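Local coordinates for biogenic amine-binding protein (Rhodnius prolixus, PDB 4GE1) that acts as a salivary lipocalin of a blood-feeding insect, binding tryptamine and probably serotonin and norepinephrine in its barrel, at residues Val59-Tyr72 with Lys176-Leu188. Sequence-based numbering, arbitrary orientation.
With TSS (2-(1H-indol-3-yl)ethanamine), chain E.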
loop_
_atom_site.group_PDB
_atom_site.type_symbol
_atom_site.label_atom_id
_atom_site.label_comp_id
_atom_site.label_asym_id
_atom_site.label_seq_id
_atom_site.Cartn_x
_atom_site.Cartn_y
_atom_site.Cartn_z
ATOM N N VAL A 59 -6.107 -1.405 6.173
ATOM C CA VAL A 59 -6.896 -0.182 6.178
ATOM C C VAL A 59 -6.025 1.031 5.905
ATOM O O VAL A 59 -5.033 1.254 6.604
ATOM C CB VAL A 59 -7.634 0.007 7.512
ATOM C CG1 VAL A 59 -8.351 1.346 7.529
ATOM C CG2 VAL A 59 -8.627 -1.129 7.736
ATOM N N PHE A 60 -6.399 1.803 4.884
ATOM C CA PHE A 60 -5.596 2.943 4.440
ATOM C C PHE A 60 -6.236 4.287 4.796
ATOM O O PHE A 60 -7.434 4.486 4.606
ATOM C CB PHE A 60 -5.373 2.891 2.922
ATOM C CG PHE A 60 -4.626 1.661 2.442
ATOM C CD1 PHE A 60 -5.288 0.463 2.246
ATOM C CD2 PHE A 60 -3.271 1.724 2.146
ATOM C CE1 PHE A 60 -4.610 -0.663 1.791
ATOM C CE2 PHE A 60 -2.581 0.595 1.690
ATOM C CZ PHE A 60 -3.249 -0.591 1.515
ATOM N N SER A 61 -5.421 5.195 5.323
ATOM C CA SER A 61 -5.799 6.592 5.468
ATOM C C SER A 61 -4.999 7.429 4.457
ATOM O O SER A 61 -3.774 7.509 4.539
ATOM C CB SER A 61 -5.524 7.066 6.904
ATOM O OG SER A 61 -5.498 8.477 7.000
ATOM N N ASN A 62 -5.686 8.036 3.496
ATOM C CA ASN A 62 -4.999 8.889 2.532
ATOM C C ASN A 62 -5.381 10.337 2.732
ATOM O O ASN A 62 -6.540 10.704 2.553
ATOM C CB ASN A 62 -5.341 8.483 1.102
ATOM C CG ASN A 62 -5.284 7.001 0.902
ATOM O OD1 ASN A 62 -4.218 6.391 0.998
ATOM N ND2 ASN A 62 -6.429 6.405 0.620
ATOM N N TYR A 63 -4.397 11.152 3.086
ATOM C CA TYR A 63 -4.641 12.556 3.369
ATOM C C TYR A 63 -4.020 13.453 2.302
ATOM O O TYR A 63 -2.817 13.368 2.035
ATOM C CB TYR A 63 -4.069 12.934 4.730
ATOM C CG TYR A 63 -4.299 14.386 5.069
ATOM C CD1 TYR A 63 -5.574 14.847 5.356
ATOM C CD2 TYR A 63 -3.247 15.295 5.089
ATOM C CE1 TYR A 63 -5.802 16.166 5.662
ATOM C CE2 TYR A 63 -3.466 16.630 5.394
ATOM C CZ TYR A 63 -4.747 17.058 5.682
ATOM O OH TYR A 63 -4.995 18.376 5.992
ATOM N N ASN A 64 -4.848 14.306 1.705
ATOM C CA ASN A 64 -4.380 15.298 0.727
ATOM C C ASN A 64 -4.254 16.687 1.365
ATOM O O ASN A 64 -5.258 17.341 1.625
ATOM C CB ASN A 64 -5.333 15.364 -0.467
ATOM C CG ASN A 64 -4.808 16.264 -1.587
ATOM O OD1 ASN A 64 -4.998 17.480 -1.563
ATOM N ND2 ASN A 64 -4.136 15.666 -2.562
ATOM N N PRO A 65 -3.018 17.130 1.633
ATOM C CA PRO A 65 -2.768 18.435 2.258
ATOM C C PRO A 65 -3.310 19.633 1.465
ATOM O O PRO A 65 -3.785 20.595 2.074
ATOM C CB PRO A 65 -1.240 18.498 2.330
ATOM C CG PRO A 65 -0.807 17.066 2.336
ATOM C CD PRO A 65 -1.775 16.366 1.438
ATOM N N ASN A 66 -3.244 19.595 0.136
ATOM C CA ASN A 66 -3.742 20.726 -0.647
ATOM C C ASN A 66 -5.234 20.961 -0.416
ATOM O O ASN A 66 -5.676 22.100 -0.298
ATOM C CB ASN A 66 -3.445 20.566 -2.147
ATOM C CG ASN A 66 -4.022 21.704 -2.975
ATOM O OD1 ASN A 66 -3.553 22.838 -2.896
ATOM N ND2 ASN A 66 -5.050 21.405 -3.769
ATOM N N ALA A 67 -5.999 19.876 -0.340
ATOM C CA ALA A 67 -7.440 19.970 -0.126
ATOM C C ALA A 67 -7.801 19.773 1.350
ATOM O O ALA A 67 -8.936 20.015 1.765
ATOM C CB ALA A 67 -8.173 18.959 -0.995
ATOM N N LYS A 68 -6.823 19.347 2.140
ATOM C CA LYS A 68 -7.058 19.044 3.547
ATOM C C LYS A 68 -8.210 18.053 3.682
ATOM O O LYS A 68 -9.169 18.273 4.429
ATOM C CB LYS A 68 -7.359 20.318 4.337
ATOM C CG LYS A 68 -6.198 21.289 4.422
ATOM C CD LYS A 68 -6.470 22.364 5.456
ATOM C CE LYS A 68 -5.347 23.383 5.514
ATOM N NZ LYS A 68 -5.376 24.312 4.343
ATOM N N THR A 69 -8.122 16.959 2.941
ATOM C CA THR A 69 -9.175 15.961 2.993
ATOM C C THR A 69 -8.604 14.554 3.068
ATOM O O THR A 69 -7.471 14.296 2.655
ATOM C CB THR A 69 -10.121 16.070 1.784
ATOM O OG1 THR A 69 -9.384 15.828 0.585
ATOM C CG2 THR A 69 -10.754 17.461 1.714
ATOM N N TYR A 70 -9.410 13.651 3.608
ATOM C CA TYR A 70 -9.028 12.263 3.764
ATOM C C TYR A 70 -9.822 11.409 2.807
ATOM O O TYR A 70 -10.980 11.706 2.516
ATOM C CB TYR A 70 -9.352 11.777 5.178
ATOM C CG TYR A 70 -8.408 12.257 6.243
ATOM C CD1 TYR A 70 -8.704 13.386 7.008
ATOM C CD2 TYR A 70 -7.219 11.577 6.498
ATOM C CE1 TYR A 70 -7.841 13.826 7.995
ATOM C CE2 TYR A 70 -6.347 12.004 7.486
ATOM C CZ TYR A 70 -6.666 13.131 8.232
ATOM O OH TYR A 70 -5.807 13.563 9.210
ATOM N N SER A 71 -9.201 10.338 2.333
ATOM C CA SER A 71 -9.942 9.258 1.705
ATOM C C SER A 71 -9.489 7.955 2.353
ATOM O O SER A 71 -8.360 7.854 2.829
ATOM C CB SER A 71 -9.679 9.217 0.201
ATOM O OG SER A 71 -8.353 8.790 -0.041
ATOM N N TYR A 72 -10.371 6.966 2.365
ATOM C CA TYR A 72 -10.095 5.708 3.038
ATOM C C TYR A 72 -10.395 4.539 2.109
ATOM O O TYR A 72 -11.316 4.603 1.296
ATOM C CB TYR A 72 -10.945 5.580 4.304
ATOM C CG TYR A 72 -10.892 6.780 5.217
ATOM C CD1 TYR A 72 -11.831 7.810 5.103
ATOM C CD2 TYR A 72 -9.911 6.890 6.198
ATOM C CE1 TYR A 72 -11.793 8.924 5.945
ATOM C CE2 TYR A 72 -9.860 8.004 7.046
ATOM C CZ TYR A 72 -10.803 9.015 6.914
ATOM O OH TYR A 72 -10.768 10.109 7.755
ATOM N N LYS A 176 2.866 19.244 6.611
ATOM C CA LYS A 176 1.416 19.303 6.524
ATOM C C LYS A 176 0.780 17.915 6.562
ATOM O O LYS A 176 -0.427 17.782 6.399
ATOM C CB LYS A 176 0.997 20.045 5.255
ATOM C CG LYS A 176 1.614 21.432 5.123
ATOM C CD LYS A 176 1.120 22.373 6.211
ATOM C CE LYS A 176 1.908 23.682 6.206
ATOM N NZ LYS A 176 1.998 24.292 4.848
ATOM N N CYS A 177 1.593 16.885 6.778
ATOM C CA CYS A 177 1.091 15.513 6.708
ATOM C C CYS A 177 0.287 15.153 7.943
ATOM O O CYS A 177 0.655 15.520 9.063
ATOM C CB CYS A 177 2.238 14.508 6.512
ATOM S SG CYS A 177 2.695 14.192 4.770
ATOM N N GLN A 178 -0.821 14.450 7.743
ATOM C CA GLN A 178 -1.503 13.852 8.886
ATOM C C GLN A 178 -2.182 12.526 8.537
ATOM O O GLN A 178 -2.365 12.184 7.356
ATOM C CB GLN A 178 -2.454 14.841 9.565
ATOM C CG GLN A 178 -3.614 15.291 8.708
ATOM C CD GLN A 178 -4.519 16.250 9.451
ATOM O OE1 GLN A 178 -5.679 15.941 9.740
ATOM N NE2 GLN A 178 -4.000 17.433 9.745
ATOM N N TYR A 179 -2.523 11.775 9.574
ATOM C CA TYR A 179 -2.961 10.398 9.422
ATOM C C TYR A 179 -4.115 10.156 10.394
ATOM O O TYR A 179 -4.028 10.510 11.574
ATOM C CB TYR A 179 -1.787 9.473 9.744
ATOM C CG TYR A 179 -0.542 9.794 8.940
ATOM C CD1 TYR A 179 -0.442 9.416 7.608
ATOM C CD2 TYR A 179 0.516 10.493 9.506
ATOM C CE1 TYR A 179 0.692 9.712 6.855
ATOM C CE2 TYR A 179 1.653 10.795 8.764
ATOM C CZ TYR A 179 1.729 10.399 7.434
ATOM O OH TYR A 179 2.843 10.690 6.683
ATOM N N ASP A 180 -5.199 9.570 9.898
ATOM C CA ASP A 180 -6.377 9.358 10.730
ATOM C C ASP A 180 -6.252 8.041 11.500
ATOM O O ASP A 180 -6.924 7.070 11.190
ATOM C CB ASP A 180 -7.648 9.366 9.881
ATOM C CG ASP A 180 -8.905 9.489 10.726
ATOM O OD1 ASP A 180 -8.810 9.310 11.961
ATOM O OD2 ASP A 180 -9.982 9.767 10.155
ATOM N N ASP A 181 -5.363 8.023 12.481
ATOM C CA ASP A 181 -5.127 6.840 13.300
ATOM C C ASP A 181 -6.389 6.272 13.951
ATOM O O ASP A 181 -6.529 5.054 14.085
ATOM C CB ASP A 181 -4.085 7.150 14.375
ATOM C CG ASP A 181 -2.672 7.188 13.819
ATOM O OD1 ASP A 181 -2.239 6.169 13.244
ATOM O OD2 ASP A 181 -1.997 8.234 13.945
ATOM N N GLU A 182 -7.305 7.138 14.370
ATOM C CA GLU A 182 -8.478 6.633 15.073
ATOM C C GLU A 182 -9.419 5.918 14.102
ATOM O O GLU A 182 -10.007 4.895 14.446
ATOM C CB GLU A 182 -9.193 7.729 15.873
ATOM C CG GLU A 182 -10.385 8.343 15.174
ATOM C CD GLU A 182 -11.499 8.706 16.137
ATOM O OE1 GLU A 182 -11.198 9.176 17.257
ATOM O OE2 GLU A 182 -12.679 8.514 15.773
ATOM N N THR A 183 -9.534 6.432 12.880
ATOM C CA THR A 183 -10.352 5.768 11.873
ATOM C C THR A 183 -9.696 4.466 11.440
ATOM O O THR A 183 -10.376 3.467 11.201
ATOM C CB THR A 183 -10.617 6.662 10.642
ATOM O OG1 THR A 183 -11.462 7.754 11.022
ATOM C CG2 THR A 183 -11.308 5.873 9.542
ATOM N N LEU A 184 -8.371 4.478 11.356
ATOM C CA LEU A 184 -7.631 3.282 10.991
ATOM C C LEU A 184 -7.959 2.155 11.974
ATOM O O LEU A 184 -8.341 1.055 11.570
ATOM C CB LEU A 184 -6.119 3.554 10.982
ATOM C CG LEU A 184 -5.502 4.367 9.833
ATOM C CD1 LEU A 184 -4.000 4.480 10.045
ATOM C CD2 LEU A 184 -5.785 3.721 8.481
ATOM N N GLN A 185 -7.807 2.441 13.265
ATOM C CA GLN A 185 -8.061 1.450 14.315
ATOM C C GLN A 185 -9.529 0.997 14.298
ATOM O O GLN A 185 -9.826 -0.191 14.345
ATOM C CB GLN A 185 -7.664 2.023 15.686
ATOM C CG GLN A 185 -8.161 1.226 16.891
ATOM C CD GLN A 185 -7.405 -0.082 17.107
ATOM O OE1 GLN A 185 -6.306 -0.279 16.582
ATOM N NE2 GLN A 185 -7.997 -0.980 17.889
ATOM N N LYS A 186 -10.444 1.955 14.196
ATOM C CA LYS A 186 -11.865 1.650 14.168
ATOM C C LYS A 186 -12.279 0.760 12.984
ATOM O O LYS A 186 -13.003 -0.223 13.161
ATOM C CB LYS A 186 -12.662 2.954 14.153
ATOM C CG LYS A 186 -14.150 2.793 14.362
ATOM C CD LYS A 186 -14.835 4.149 14.286
ATOM C CE LYS A 186 -14.681 4.750 12.894
ATOM N NZ LYS A 186 -15.405 3.955 11.871
ATOM N N LEU A 187 -11.839 1.104 11.776
ATOM C CA LEU A 187 -12.242 0.323 10.610
ATOM C C LEU A 187 -11.616 -1.073 10.631
ATOM O O LEU A 187 -12.225 -2.050 10.189
ATOM C CB LEU A 187 -11.925 1.066 9.302
ATOM C CG LEU A 187 -12.828 2.270 8.999
ATOM C CD1 LEU A 187 -12.447 2.938 7.699
ATOM C CD2 LEU A 187 -14.286 1.844 8.964
ATOM N N LEU A 188 -10.408 -1.168 11.171
ATOM C CA LEU A 188 -9.733 -2.451 11.258
ATOM C C LEU A 188 -10.539 -3.438 12.104
ATOM O O LEU A 188 -10.590 -4.636 11.803
ATOM C CB LEU A 188 -8.330 -2.284 11.837
ATOM C CG LEU A 188 -7.446 -3.532 11.797
ATOM C CD1 LEU A 188 -6.758 -3.655 10.445
ATOM C CD2 LEU A 188 -6.417 -3.487 12.915
HETATM N N1 TSS E . -4.510 1.634 -0.823
HETATM C CA TSS E . -4.482 1.342 -2.235
HETATM C CB TSS E . -3.139 1.285 -2.892
HETATM C CG TSS E . -2.006 0.695 -2.113
HETATM C CD1 TSS E . -0.915 1.378 -1.594
HETATM N NE1 TSS E . -0.100 0.503 -0.970
HETATM C CE2 TSS E . -0.639 -0.764 -1.053
HETATM C CD2 TSS E . -1.813 -0.675 -1.758
HETATM C CZ2 TSS E . -0.192 -2.019 -0.556
HETATM C CH2 TSS E . -0.939 -3.169 -0.796
HETATM C CZ3 TSS E . -2.133 -3.078 -1.515
HETATM C CE3 TSS E . -2.577 -1.841 -1.997
HETATM O O HOH W 1 -3.310 9.820 6.101
#
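Y72 and D180 illustrate how a helix start can be tied to the outside of a β-barrel. The Y72 hydroxyl donates to the anti lone pair of D180 OD2, the two oxygens 2.5 Å apart, with ring and carboxylate planes 61° apart. D180 is also the N-cap of helix 181-188: its OD1 accepts from T183 N at 3.1 Å, while T183 OG1 donates to OD2 from above the carboxylate plane. OD2 thus takes two hydroxyl donors, which would probably favour the ionised form. From strand 59-64, S61 OG receives a nearly straight bond from D180 N (3.1 Å, 171°), and a water that donates to Q178 O lies 2.7 Å from the same OG.

The lipocalin hairpin of strands 55-64 and 69-78 turns V59, S61, Y63 and Y72 toward the helix side, whereas F60 points into the pocket, its ring face under the amine N1 of tryptamine. Near the turn, Q178 lays CG 3.5 Å above the centre of the Y63 ring, a CH-π contact, with its amide stacked 15° from the ring plane. The C177-C43 disulfide ties the preceding residue to strand 43-50.

Apolar packing follows along the helix: V59 CG1 reaches L184 CD2 at 3.6 Å and L187 CB, while CG2 meets L188 CD1.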